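Local atomic coordinates of putative glyoxalase (Bacillus halodurans C-125, PDB entry 3CT8), a protein that binds zinc and is probably a metal-dependent lyase or related enzyme of the glyoxalase/bleomycin resistance/dioxygenase superfamily, its exact substrate unknown. Residues Val24-Asp29 with Leu66-Thr71; Phe37-Leu42 with Arg55-Lys60; Gly111-Tyr116 with Phe132-Asn137; Pro126-Val131 with Lys140-Ala145. One frame throughout, in Å; residues are numbered along the deposited sequence.

Contact 1 of 4, residues Val24-Asp29 with Leu66-Thr71; sequences VEINVD and LVFVQT
F68 sets the relief on one face of this parallel strand pair. Its ring lies beside I26, and V28 crosses F68 at about a right angle, its CG1 at the ring edge, 3.8 Å from CD2 of F68. On that face CB of V24 rests 4.0 Å from CD2 of L66. From helix 31-44, W38 stacks on F68 and L42 covers L66. On the other face E25 stretches out, CG anti to the backbone N (chi1 180°): OE1 of E25 is 4.0 Å from CG1 of V67, and its CD 4.0 Å from CG2 of V69. Four backbone rungs join the strands. Beyond them O of V28 takes two donors from T71, N at 2.7 Å and OG1, above the carbonyl plane, at 2.8 Å; OG1 also hydrogen-bonds to OG1 of T85 of the second subunit. Q70 bends at chi2 (64°), its NE2 donating to O of D29 (2.9 Å) and O of T71, while N of L31 meets OE1. ND2 of N27 bonds to O of R84 of that subunit, whose strand extends the sheet. Such parallel pairing of first and last strands is characteristic of the βαβββ module of the vicinal oxygen chelate fold.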
loop_
_atom_site.group_PDB
_atom_site.type_symbol
_atom_site.label_atom_id
_atom_site.label_comp_id
_atom_site.label_asym_id
_atom_site.label_seq_id
_atom_site.Cartn_x
_atom_site.Cartn_y
_atom_site.Cartn_z
ATOM N N VAL A 24 0.289 -0.413 6.085
ATOM C CA VAL A 24 -0.160 0.507 5.054
ATOM C C VAL A 24 -1.403 1.232 5.546
ATOM O O VAL A 24 -2.389 0.613 5.925
ATOM C CB VAL A 24 -0.493 -0.227 3.727
ATOM C CG1 VAL A 24 -1.029 0.735 2.702
ATOM C CG2 VAL A 24 0.747 -1.015 3.153
ATOM N N GLU A 25 -1.334 2.553 5.568
ATOM C CA GLU A 25 -2.463 3.366 6.013
ATOM C C GLU A 25 -3.113 4.130 4.872
ATOM O O GLU A 25 -2.462 4.795 4.053
ATOM C CB GLU A 25 -2.048 4.320 7.128
ATOM C CG GLU A 25 -3.168 5.155 7.592
ATOM C CD GLU A 25 -2.757 6.043 8.709
ATOM O OE1 GLU A 25 -2.598 5.536 9.831
ATOM O OE2 GLU A 25 -2.593 7.258 8.472
ATOM N N ILE A 26 -4.428 3.981 4.848
ATOM C CA ILE A 26 -5.306 4.573 3.862
ATOM C C ILE A 26 -6.497 5.322 4.475
ATOM O O ILE A 26 -7.165 4.871 5.401
ATOM C CB ILE A 26 -5.888 3.446 2.919
ATOM C CG1 ILE A 26 -4.730 2.728 2.199
ATOM C CG2 ILE A 26 -6.946 4.029 1.906
ATOM C CD1 ILE A 26 -5.077 1.468 1.552
ATOM N N ASN A 27 -6.676 6.524 3.954
ATOM C CA ASN A 27 -7.789 7.418 4.282
ATOM C C ASN A 27 -8.946 7.022 3.418
ATOM O O ASN A 27 -8.801 6.799 2.230
ATOM C CB ASN A 27 -7.440 8.837 3.932
ATOM C CG ASN A 27 -6.357 9.369 4.788
ATOM O OD1 ASN A 27 -6.359 9.113 5.998
ATOM N ND2 ASN A 27 -5.414 10.112 4.193
ATOM N N VAL A 28 -10.107 6.945 4.035
ATOM C CA VAL A 28 -11.339 6.548 3.352
ATOM C C VAL A 28 -12.397 7.623 3.507
ATOM O O VAL A 28 -12.431 8.351 4.517
ATOM C CB VAL A 28 -11.891 5.181 3.888
ATOM C CG1 VAL A 28 -10.943 4.016 3.547
ATOM C CG2 VAL A 28 -12.187 5.232 5.412
ATOM N N ASP A 29 -13.262 7.679 2.492
ATOM C CA ASP A 29 -14.314 8.674 2.410
ATOM C C ASP A 29 -15.411 8.472 3.423
ATOM O O ASP A 29 -15.801 9.402 4.134
ATOM C CB ASP A 29 -14.938 8.653 1.024
ATOM C CG ASP A 29 -15.911 9.780 0.816
ATOM O OD1 ASP A 29 -15.591 10.904 1.259
ATOM O OD2 ASP A 29 -16.970 9.555 0.182
ATOM N N LEU A 66 -3.067 -3.519 7.911
ATOM C CA LEU A 66 -3.773 -2.627 7.004
ATOM C C LEU A 66 -4.639 -1.732 7.917
ATOM O O LEU A 66 -5.432 -2.236 8.729
ATOM C CB LEU A 66 -4.626 -3.418 6.002
ATOM C CG LEU A 66 -3.895 -4.266 4.947
ATOM C CD1 LEU A 66 -4.909 -4.911 3.921
ATOM C CD2 LEU A 66 -2.842 -3.418 4.201
ATOM N N VAL A 67 -4.442 -0.419 7.795
ATOM C CA VAL A 67 -5.126 0.562 8.614
ATOM C C VAL A 67 -5.953 1.526 7.778
ATOM O O VAL A 67 -5.466 2.133 6.827
ATOM C CB VAL A 67 -4.116 1.417 9.406
ATOM C CG1 VAL A 67 -4.858 2.311 10.483
ATOM C CG2 VAL A 67 -3.071 0.538 10.038
ATOM N N PHE A 68 -7.223 1.632 8.139
ATOM C CA PHE A 68 -8.152 2.504 7.419
ATOM C C PHE A 68 -8.672 3.560 8.355
ATOM O O PHE A 68 -9.226 3.232 9.411
ATOM C CB PHE A 68 -9.304 1.720 6.799
ATOM C CG PHE A 68 -8.856 0.691 5.819
ATOM C CD1 PHE A 68 -8.498 -0.589 6.246
ATOM C CD2 PHE A 68 -8.765 0.999 4.471
ATOM C CE1 PHE A 68 -8.094 -1.541 5.352
ATOM C CE2 PHE A 68 -8.358 0.032 3.558
ATOM C CZ PHE A 68 -8.023 -1.249 4.013
ATOM N N VAL A 69 -8.513 4.818 7.915
ATOM C CA VAL A 69 -8.911 6.000 8.692
ATOM C C VAL A 69 -9.877 6.918 7.931
ATOM O O VAL A 69 -9.847 7.038 6.693
ATOM C CB VAL A 69 -7.676 6.791 9.108
ATOM C CG1 VAL A 69 -8.057 7.872 10.165
ATOM C CG2 VAL A 69 -6.646 5.855 9.684
ATOM N N GLN A 70 -10.780 7.514 8.696
ATOM C CA GLN A 70 -11.775 8.440 8.148
ATOM C C GLN A 70 -11.114 9.719 7.664
ATOM O O GLN A 70 -10.417 10.398 8.390
ATOM C CB GLN A 70 -12.850 8.771 9.200
ATOM C CG GLN A 70 -13.819 9.855 8.796
ATOM C CD GLN A 70 -14.661 9.473 7.615
ATOM O OE1 GLN A 70 -15.339 8.445 7.619
ATOM N NE2 GLN A 70 -14.661 10.322 6.609
ATOM N N THR A 71 -11.325 10.015 6.394
ATOM C CA THR A 71 -10.803 11.251 5.791
ATOM C C THR A 71 -11.473 12.429 6.498
ATOM O O THR A 71 -12.686 12.423 6.695
ATOM C CB THR A 71 -11.155 11.341 4.291
ATOM O OG1 THR A 71 -10.602 10.216 3.622
ATOM C CG2 THR A 71 -10.643 12.632 3.672
#

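Contact 2 of 4, residues Phe37-Leu42 with Arg55-Lys60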
loop_
_atom_site.group_PDB
_atom_site.type_symbol
_atom_site.label_atom_id
_atom_site.label_comp_id
_atom_site.label_asym_id
_atom_site.label_seq_id
_atom_site.Cartn_x
_atom_site.Cartn_y
_atom_site.Cartn_z
ATOM N N PHE A 37 -16.830 -3.346 3.537
ATOM C CA PHE A 37 -16.166 -4.021 2.427
ATOM C C PHE A 37 -14.923 -4.780 2.883
ATOM O O PHE A 37 -14.783 -5.987 2.628
ATOM C CB PHE A 37 -15.833 -3.024 1.295
ATOM C CG PHE A 37 -14.999 -3.619 0.191
ATOM C CD1 PHE A 37 -15.594 -4.262 -0.875
ATOM C CD2 PHE A 37 -13.601 -3.525 0.231
ATOM C CE1 PHE A 37 -14.828 -4.806 -1.880
ATOM C CE2 PHE A 37 -12.817 -4.076 -0.769
ATOM C CZ PHE A 37 -13.437 -4.727 -1.832
ATOM N N TRP A 38 -14.071 -4.067 3.619
ATOM C CA TRP A 38 -12.801 -4.620 4.102
ATOM C C TRP A 38 -12.982 -5.695 5.137
ATOM O O TRP A 38 -12.238 -6.635 5.181
ATOM C CB TRP A 38 -11.857 -3.508 4.559
ATOM C CG TRP A 38 -11.443 -2.681 3.385
ATOM C CD1 TRP A 38 -11.931 -1.451 3.012
ATOM C CD2 TRP A 38 -10.545 -3.092 2.348
ATOM N NE1 TRP A 38 -11.313 -1.037 1.847
ATOM C CE2 TRP A 38 -10.455 -2.027 1.424
ATOM C CE3 TRP A 38 -9.743 -4.224 2.157
ATOM C CZ2 TRP A 38 -9.618 -2.088 0.283
ATOM C CZ3 TRP A 38 -8.910 -4.287 1.032
ATOM C CH2 TRP A 38 -8.871 -3.241 0.092
ATOM N N ASP A 39 -13.982 -5.565 5.978
ATOM C CA ASP A 39 -14.201 -6.610 6.968
ATOM C C ASP A 39 -14.450 -7.912 6.213
ATOM O O ASP A 39 -13.966 -9.002 6.596
ATOM C CB ASP A 39 -15.418 -6.347 7.857
ATOM C CG ASP A 39 -15.147 -5.396 9.022
ATOM O OD1 ASP A 39 -14.008 -4.914 9.237
ATOM O OD2 ASP A 39 -16.135 -5.173 9.765
ATOM N N TRP A 40 -15.228 -7.768 5.133
ATOM C CA TRP A 40 -15.631 -8.909 4.319
ATOM C C TRP A 40 -14.465 -9.515 3.575
ATOM O O TRP A 40 -14.146 -10.710 3.703
ATOM C CB TRP A 40 -16.812 -8.599 3.356
ATOM C CG TRP A 40 -16.923 -9.712 2.373
ATOM C CD1 TRP A 40 -17.406 -10.955 2.605
ATOM C CD2 TRP A 40 -16.408 -9.725 1.026
ATOM N NE1 TRP A 40 -17.249 -11.748 1.483
ATOM C CE2 TRP A 40 -16.643 -11.009 0.501
ATOM C CE3 TRP A 40 -15.776 -8.775 0.219
ATOM C CZ2 TRP A 40 -16.279 -11.360 -0.785
ATOM C CZ3 TRP A 40 -15.425 -9.121 -1.055
ATOM C CH2 TRP A 40 -15.683 -10.408 -1.548
ATOM N N LEU A 41 -13.765 -8.668 2.843
ATOM C CA LEU A 41 -12.641 -9.160 2.040
ATOM C C LEU A 41 -11.496 -9.710 2.874
ATOM O O LEU A 41 -10.998 -10.807 2.636
ATOM C CB LEU A 41 -12.119 -8.093 1.091
ATOM C CG LEU A 41 -11.078 -8.673 0.124
ATOM C CD1 LEU A 41 -11.660 -9.822 -0.761
ATOM C CD2 LEU A 41 -10.472 -7.541 -0.736
ATOM N N LEU A 42 -11.070 -8.912 3.834
ATOM C CA LEU A 42 -9.948 -9.261 4.701
ATOM C C LEU A 42 -10.380 -10.439 5.531
ATOM O O LEU A 42 -9.593 -11.278 5.911
ATOM C CB LEU A 42 -9.493 -8.074 5.560
ATOM C CG LEU A 42 -9.003 -6.855 4.740
ATOM C CD1 LEU A 42 -8.414 -5.720 5.632
ATOM C CD2 LEU A 42 -7.945 -7.313 3.663
ATOM N N ARG A 55 -12.720 6.749 14.476
ATOM C CA ARG A 55 -12.262 7.259 13.188
ATOM C C ARG A 55 -11.491 6.246 12.348
ATOM O O ARG A 55 -10.889 6.599 11.341
ATOM C CB ARG A 55 -11.364 8.481 13.437
ATOM C CG ARG A 55 -12.071 9.861 13.745
ATOM C CD ARG A 55 -12.418 10.584 12.416
ATOM N NE ARG A 55 -12.984 11.909 12.604
ATOM C CZ ARG A 55 -13.293 12.748 11.618
ATOM N NH1 ARG A 55 -13.062 12.418 10.365
ATOM N NH2 ARG A 55 -13.818 13.939 11.889
ATOM N N GLY A 56 -11.483 4.995 12.757
ATOM C CA GLY A 56 -10.792 4.003 11.976
ATOM C C GLY A 56 -10.802 2.581 12.435
ATOM O O GLY A 56 -11.502 2.180 13.360
ATOM N N LYS A 57 -10.025 1.807 11.699
ATOM C CA LYS A 57 -9.877 0.377 11.972
ATOM C C LYS A 57 -8.665 -0.213 11.297
ATOM O O LYS A 57 -8.315 0.138 10.170
ATOM C CB LYS A 57 -11.120 -0.405 11.572
ATOM C CG LYS A 57 -11.088 -1.849 12.043
ATOM C CD LYS A 57 -12.384 -2.592 11.720
ATOM C CE LYS A 57 -12.369 -3.984 12.337
ATOM N NZ LYS A 57 -13.613 -4.679 11.951
ATOM N N SER A 58 -8.011 -1.083 12.040
ATOM C CA SER A 58 -6.836 -1.797 11.561
ATOM C C SER A 58 -7.097 -3.310 11.635
ATOM O O SER A 58 -7.876 -3.803 12.492
ATOM C CB SER A 58 -5.597 -1.374 12.347
ATOM O OG SER A 58 -5.711 -1.666 13.745
ATOM N N TYR A 59 -6.438 -4.005 10.692
ATOM C CA TYR A 59 -6.510 -5.462 10.507
ATOM C C TYR A 59 -5.130 -6.098 10.420
ATOM O O TYR A 59 -4.201 -5.529 9.888
ATOM C CB TYR A 59 -7.283 -5.829 9.222
ATOM C CG TYR A 59 -8.676 -5.214 9.047
ATOM C CD1 TYR A 59 -8.813 -3.915 8.570
ATOM C CD2 TYR A 59 -9.838 -5.957 9.277
ATOM C CE1 TYR A 59 -10.041 -3.357 8.344
ATOM C CE2 TYR A 59 -11.077 -5.416 9.054
ATOM C CZ TYR A 59 -11.178 -4.106 8.574
ATOM O OH TYR A 59 -12.395 -3.519 8.338
ATOM N N LYS A 60 -5.023 -7.308 10.935
ATOM C CA LYS A 60 -3.732 -8.030 10.967
ATOM C C LYS A 60 -3.710 -9.351 10.250
ATOM O O LYS A 60 -4.673 -10.104 10.248
ATOM C CB LYS A 60 -3.274 -8.255 12.406
ATOM C CG LYS A 60 -1.834 -8.810 12.513
ATOM C CD LYS A 60 -1.397 -8.972 13.993
#
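D39 and Y59 meet through one carboxylate oxygen: OD1 of D39 accepts from OH of Y59 and also from NZ of K57, the latter at 2.8 Å. The modelled 2.3 Å between OH of Y59 and OD1 of D39 is too short to be taken at face value. The oxygen lies in the plane of the tyrosine ring, at its edge, with carboxylate and ring planes 74° apart. The lysine closes a salt bridge, approaching OD1 on the syn side but 31° out of the carboxylate plane. Its fully extended chain spans the distance from the strand to the helix, and NZ has a second acid, D49 on the neighbouring strand 48-53. The ammonium group is thus held between two carboxylates, which probably favours its charged form. The two segments belong to one βαβββ module, in which helix 31-44 packs against the sheet, its 37-42 segment running nearly parallel to strand 56-60, 5° between the axes. Beside the polar end the contact is apolar: CD1 of L42 sits over one face of the Y59 ring, 3.7 Å from the centroid, and CB of W38 is 3.8 Å from OH of Y59. NE1 of W38 bonds to D135, and OG of S58 to N of Q51 on the adjacent strand 48-53.

Contact 3 of 4, residues Gly111-Tyr116 with Phe132-Asn137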
loop_
_atom_site.group_PDB
_atom_site.type_symbol
_atom_site.label_atom_id
_atom_site.label_comp_id
_atom_site.label_asym_id
_atom_site.label_seq_id
_atom_site.Cartn_x
_atom_site.Cartn_y
_atom_site.Cartn_z
ATOM N N GLY A 111 -22.752 -7.064 -4.848
ATOM C CA GLY A 111 -22.751 -5.915 -5.769
ATOM C C GLY A 111 -21.489 -5.076 -5.875
ATOM O O GLY A 111 -21.491 -4.031 -6.499
ATOM N N ASP A 112 -20.404 -5.508 -5.259
ATOM C CA ASP A 112 -19.155 -4.739 -5.369
ATOM C C ASP A 112 -18.749 -4.705 -6.858
ATOM O O ASP A 112 -18.833 -5.725 -7.549
ATOM C CB ASP A 112 -18.031 -5.342 -4.526
ATOM C CG ASP A 112 -18.335 -5.317 -3.044
ATOM O OD1 ASP A 112 -18.793 -4.279 -2.523
ATOM O OD2 ASP A 112 -18.075 -6.335 -2.402
ATOM N N PRO A 113 -18.289 -3.541 -7.355
ATOM C CA PRO A 113 -17.912 -3.465 -8.781
ATOM C C PRO A 113 -16.740 -4.342 -9.224
ATOM O O PRO A 113 -15.647 -4.266 -8.649
ATOM C CB PRO A 113 -17.563 -1.978 -8.971
ATOM C CG PRO A 113 -18.268 -1.265 -7.841
ATOM C CD PRO A 113 -18.198 -2.224 -6.687
ATOM N N ILE A 114 -17.021 -5.159 -10.243
ATOM C CA ILE A 114 -16.049 -6.054 -10.892
ATOM C C ILE A 114 -15.519 -5.410 -12.169
ATOM O O ILE A 114 -16.300 -5.053 -13.067
ATOM C CB ILE A 114 -16.616 -7.433 -11.252
ATOM C CG1 ILE A 114 -16.697 -8.311 -10.002
ATOM C CG2 ILE A 114 -15.688 -8.119 -12.217
ATOM C CD1 ILE A 114 -17.209 -9.718 -10.271
ATOM N N LEU A 115 -14.189 -5.316 -12.252
ATOM C CA LEU A 115 -13.502 -4.680 -13.387
ATOM C C LEU A 115 -13.027 -5.614 -14.467
ATOM O O LEU A 115 -12.757 -6.791 -14.255
ATOM C CB LEU A 115 -12.309 -3.864 -12.900
ATOM C CG LEU A 115 -12.580 -2.761 -11.869
ATOM C CD1 LEU A 115 -11.257 -2.149 -11.414
ATOM C CD2 LEU A 115 -13.496 -1.680 -12.408
ATOM N N TYR A 116 -12.994 -5.044 -15.658
ATOM C CA TYR A 116 -12.537 -5.705 -16.869
ATOM C C TYR A 116 -13.248 -7.027 -17.077
ATOM O O TYR A 116 -12.612 -7.999 -17.467
ATOM C CB TYR A 116 -11.038 -5.959 -16.744
ATOM C CG TYR A 116 -10.315 -4.813 -16.057
ATOM C CD1 TYR A 116 -10.184 -3.578 -16.659
ATOM C CD2 TYR A 116 -9.728 -4.983 -14.804
ATOM C CE1 TYR A 116 -9.522 -2.532 -16.005
ATOM C CE2 TYR A 116 -9.048 -3.939 -14.155
ATOM C CZ TYR A 116 -8.973 -2.723 -14.751
ATOM O OH TYR A 116 -8.289 -1.724 -14.105
ATOM N N PHE A 132 -10.331 -8.409 -10.422
ATOM C CA PHE A 132 -10.122 -7.007 -10.175
ATOM C C PHE A 132 -11.477 -6.405 -9.816
ATOM O O PHE A 132 -12.507 -6.638 -10.497
ATOM C CB PHE A 132 -9.539 -6.312 -11.396
ATOM C CG PHE A 132 -8.117 -6.711 -11.731
ATOM C CD1 PHE A 132 -7.839 -7.762 -12.568
ATOM C CD2 PHE A 132 -7.054 -5.975 -11.247
ATOM C CE1 PHE A 132 -6.519 -8.110 -12.877
ATOM C CE2 PHE A 132 -5.748 -6.324 -11.568
ATOM C CZ PHE A 132 -5.500 -7.387 -12.397
ATOM N N CYS A 133 -11.470 -5.622 -8.737
ATOM C CA CYS A 133 -12.699 -4.989 -8.248
ATOM C C CYS A 133 -12.429 -3.628 -7.625
ATOM O O CYS A 133 -11.291 -3.134 -7.607
ATOM C CB CYS A 133 -13.403 -5.889 -7.228
ATOM S SG CYS A 133 -12.536 -6.098 -5.618
ATOM N N GLU A 134 -13.479 -3.027 -7.099
ATOM C CA GLU A 134 -13.352 -1.703 -6.483
ATOM C C GLU A 134 -13.908 -1.665 -5.084
ATOM O O GLU A 134 -14.982 -2.201 -4.819
ATOM C CB GLU A 134 -14.080 -0.608 -7.285
ATOM C CG GLU A 134 -13.463 -0.171 -8.602
ATOM C CD GLU A 134 -14.296 0.933 -9.302
ATOM O OE1 GLU A 134 -15.516 0.956 -9.113
ATOM O OE2 GLU A 134 -13.740 1.752 -10.060
ATOM N N ASP A 135 -13.181 -0.996 -4.199
ATOM C CA ASP A 135 -13.656 -0.854 -2.837
ATOM C C ASP A 135 -14.639 0.340 -2.925
ATOM O O ASP A 135 -14.793 0.936 -4.003
ATOM C CB ASP A 135 -12.530 -0.662 -1.805
ATOM C CG ASP A 135 -12.045 0.763 -1.698
ATOM O OD1 ASP A 135 -12.286 1.591 -2.600
ATOM O OD2 ASP A 135 -11.416 1.049 -0.656
ATOM N N PRO A 136 -15.280 0.708 -1.804
ATOM C CA PRO A 136 -16.250 1.790 -1.923
ATOM C C PRO A 136 -15.659 3.159 -2.268
ATOM O O PRO A 136 -16.398 4.091 -2.600
ATOM C CB PRO A 136 -16.935 1.798 -0.553
ATOM C CG PRO A 136 -16.676 0.402 0.001
ATOM C CD PRO A 136 -15.310 0.078 -0.469
ATOM N N ASN A 137 -14.337 3.248 -2.233
ATOM C CA ASN A 137 -13.618 4.512 -2.515
ATOM C C ASN A 137 -13.147 4.534 -3.950
ATOM O O ASN A 137 -12.517 5.470 -4.419
ATOM C CB ASN A 137 -12.392 4.628 -1.587
ATOM C CG ASN A 137 -12.775 4.718 -0.131
ATOM O OD1 ASN A 137 -13.302 5.727 0.296
ATOM N ND2 ASN A 137 -12.459 3.678 0.654
HETATM O O HOH W 1 -10.802 -9.323 -13.695
#
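Beside the zinc site, the loop leaving helix 97-110 runs along the outer strand of the smaller sheet and adds a single bridge, I114 to C133. N of E134 donates to O of P113 at 2.9 Å, a bent bond of 135°, and N of L115 to O of F132 at 2.8 Å, from above the carbonyl plane. Past the bridge Y116 turns its edge to the face of F132 in an offset edge-to-face pair, centroids 5.5 Å apart and planes at 82°; its CD2 touches CB of F132 at 3.7 Å. E134, extended beyond CG, crosses the side chains of P113 and L115 at about a right angle, resting CG on both methyls of L115 and OE1 3.6 Å from CB of P113. Its OE2 salt-bridges R82, and OH of Y116 bonds to K140. G111, in a Schellman motif, ends helix 97-110, whose L107 packs against C133 and D112, while F37 of helix 31-44 lies on D112, D135 and P136, and F132 leans on E142 of strand 140-144.

Contact 4 of 4, residues Pro126-Val131 with Lys140-Ala145. With ZN (zinc ion), chain B.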
loop_
_atom_site.group_PDB
_atom_site.type_symbol
_atom_site.label_atom_id
_atom_site.label_comp_id
_atom_site.label_asym_id
_atom_site.label_seq_id
_atom_site.Cartn_x
_atom_site.Cartn_y
_atom_site.Cartn_z
ATOM N N PRO A 126 -2.737 -13.666 -20.042
ATOM C CA PRO A 126 -3.039 -15.074 -20.202
ATOM C C PRO A 126 -2.487 -15.965 -19.122
ATOM O O PRO A 126 -2.995 -17.067 -18.884
ATOM C CB PRO A 126 -2.365 -15.411 -21.529
ATOM C CG PRO A 126 -1.292 -14.462 -21.652
ATOM C CD PRO A 126 -1.870 -13.200 -21.136
ATOM N N ASN A 127 -1.440 -15.505 -18.474
ATOM C CA ASN A 127 -0.848 -16.295 -17.406
ATOM C C ASN A 127 -0.998 -15.621 -16.052
ATOM O O ASN A 127 -0.284 -15.950 -15.093
ATOM C CB ASN A 127 0.585 -16.682 -17.704
ATOM C CG ASN A 127 0.678 -17.708 -18.823
ATOM O OD1 ASN A 127 0.119 -17.523 -19.912
ATOM N ND2 ASN A 127 1.407 -18.798 -18.562
ATOM N N HIS A 128 -1.985 -14.721 -15.995
ATOM C CA HIS A 128 -2.303 -13.970 -14.759
ATOM C C HIS A 128 -3.782 -14.166 -14.403
ATOM O O HIS A 128 -4.653 -13.499 -14.922
ATOM C CB HIS A 128 -1.956 -12.496 -14.955
ATOM C CG HIS A 128 -2.017 -11.685 -13.704
ATOM N ND1 HIS A 128 -0.923 -11.509 -12.889
ATOM C CD2 HIS A 128 -3.026 -10.988 -13.135
ATOM C CE1 HIS A 128 -1.258 -10.735 -11.871
ATOM N NE2 HIS A 128 -2.531 -10.417 -11.991
ATOM N N TYR A 129 -4.043 -15.102 -13.504
ATOM C CA TYR A 129 -5.424 -15.447 -13.093
ATOM C C TYR A 129 -5.826 -14.662 -11.836
ATOM O O TYR A 129 -5.340 -14.923 -10.722
ATOM C CB TYR A 129 -5.532 -16.962 -12.859
ATOM C CG TYR A 129 -6.951 -17.498 -12.846
ATOM C CD1 TYR A 129 -7.779 -17.329 -11.742
ATOM C CD2 TYR A 129 -7.439 -18.216 -13.924
ATOM C CE1 TYR A 129 -9.082 -17.841 -11.723
ATOM C CE2 TYR A 129 -8.740 -18.729 -13.932
ATOM C CZ TYR A 129 -9.553 -18.530 -12.829
ATOM O OH TYR A 129 -10.828 -19.038 -12.835
ATOM N N ALA A 130 -6.726 -13.700 -12.052
ATOM C CA ALA A 130 -7.192 -12.780 -10.995
ATOM C C ALA A 130 -8.499 -12.034 -11.203
ATOM O O ALA A 130 -9.028 -11.906 -12.312
ATOM C CB ALA A 130 -6.121 -11.745 -10.745
ATOM N N VAL A 131 -9.030 -11.574 -10.076
ATOM C CA VAL A 131 -10.238 -10.742 -10.085
ATOM C C VAL A 131 -9.836 -9.366 -9.670
ATOM O O VAL A 131 -9.059 -9.173 -8.732
ATOM C CB VAL A 131 -11.401 -11.223 -9.170
ATOM C CG1 VAL A 131 -10.990 -11.440 -7.690
ATOM C CG2 VAL A 131 -12.594 -10.248 -9.278
ATOM N N LYS A 140 -8.831 0.403 -6.533
ATOM C CA LYS A 140 -8.777 -0.877 -7.258
ATOM C C LYS A 140 -8.132 -1.948 -6.369
ATOM O O LYS A 140 -7.112 -1.708 -5.701
ATOM C CB LYS A 140 -8.071 -0.737 -8.633
ATOM C CG LYS A 140 -8.071 -2.027 -9.459
ATOM C CD LYS A 140 -7.639 -1.830 -10.898
ATOM C CE LYS A 140 -6.188 -1.475 -11.089
ATOM N NZ LYS A 140 -5.793 -1.297 -12.565
ATOM N N VAL A 141 -8.797 -3.104 -6.335
ATOM C CA VAL A 141 -8.409 -4.235 -5.531
ATOM C C VAL A 141 -8.354 -5.485 -6.383
ATOM O O VAL A 141 -9.274 -5.781 -7.140
ATOM C CB VAL A 141 -9.408 -4.478 -4.375
ATOM C CG1 VAL A 141 -8.890 -5.588 -3.476
ATOM C CG2 VAL A 141 -9.586 -3.245 -3.542
ATOM N N GLU A 142 -7.246 -6.194 -6.217
ATOM C CA GLU A 142 -6.920 -7.434 -6.941
ATOM C C GLU A 142 -6.560 -8.610 -6.035
ATOM O O GLU A 142 -5.868 -8.474 -5.017
ATOM C CB GLU A 142 -5.726 -7.140 -7.882
ATOM C CG GLU A 142 -5.164 -8.288 -8.708
ATOM C CD GLU A 142 -3.865 -7.854 -9.406
ATOM O OE1 GLU A 142 -3.618 -6.612 -9.404
ATOM O OE2 GLU A 142 -3.086 -8.700 -9.916
ATOM N N ILE A 143 -7.082 -9.768 -6.420
ATOM C CA ILE A 143 -6.790 -11.059 -5.725
ATOM C C ILE A 143 -6.262 -11.979 -6.839
ATOM O O ILE A 143 -6.956 -12.275 -7.807
ATOM C CB ILE A 143 -7.958 -11.653 -4.893
ATOM C CG1 ILE A 143 -8.450 -10.636 -3.871
ATOM C CG2 ILE A 143 -7.512 -12.879 -4.173
ATOM C CD1 ILE A 143 -9.380 -9.609 -4.492
ATOM N N VAL A 144 -5.043 -12.457 -6.646
ATOM C CA VAL A 144 -4.404 -13.282 -7.678
ATOM C C VAL A 144 -4.034 -14.702 -7.258
ATOM O O VAL A 144 -3.486 -14.973 -6.166
ATOM C CB VAL A 144 -3.218 -12.526 -8.359
ATOM C CG1 VAL A 144 -2.357 -11.792 -7.339
ATOM C CG2 VAL A 144 -2.393 -13.454 -9.233
ATOM N N ALA A 145 -4.372 -15.598 -8.175
ATOM C CA ALA A 145 -4.129 -17.018 -7.996
ATOM C C ALA A 145 -2.646 -17.323 -8.252
ATOM O O ALA A 145 -1.964 -16.660 -9.048
ATOM C CB ALA A 145 -5.016 -17.869 -8.972
HETATM ZN ZN ZN B . -1.842 -5.630 -10.032
HETATM O O HOH W 2 -2.151 -16.166 -11.681
#
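E142 binds the zinc ion through OE1 at 2.1 Å and hands its other oxygen, OE2, to H128, whose NE2 donates at 2.7 Å. H89 of the same chain and H23 of the second subunit are among the other ligands, so the site is built across the interface. OE2 lies in the imidazole plane, but the ring meets the carboxylate on its anti side, 30° out of the carboxylate plane. The glutamate gets there by an extended chain, CG anti to the backbone N (chi1 178°). Behind this shell stands the hairpin of strands 130-134 and 140-144: V131 and I143 exchange backbone bonds in both directions, and N of A145 bonds to O of Y129 at 2.8 Å. A water links N of Y129 to O of A145. With one on the metal and the other on a histidine, both carboxylate oxygens are engaged, which would restrain rotation of the group and set the direction OE1 presents to the zinc ion.

How the contacts relate
Along the chain, contact 2 is nested inside the loop closed by contact 1, and both belong to the first sheet with helix 31-44 against it; their centres lie 10 Å apart, and F68 N reaches K57 O. Contacts 3 and 4 come later and cross each other, sharing strand 130-134, with centres 13 Å apart. Contacts 1 and 4 sit on opposite sides of the chain's centre, 23 Å between centres, yet both touch the second subunit. Helix 31-44, packed on the first sheet, also touches the second, where W38 and L41 of contact 2 pack on V141 of contact 4, and D29 of contact 1 bonds to N137 of contact 3. The dimer completes the zinc site.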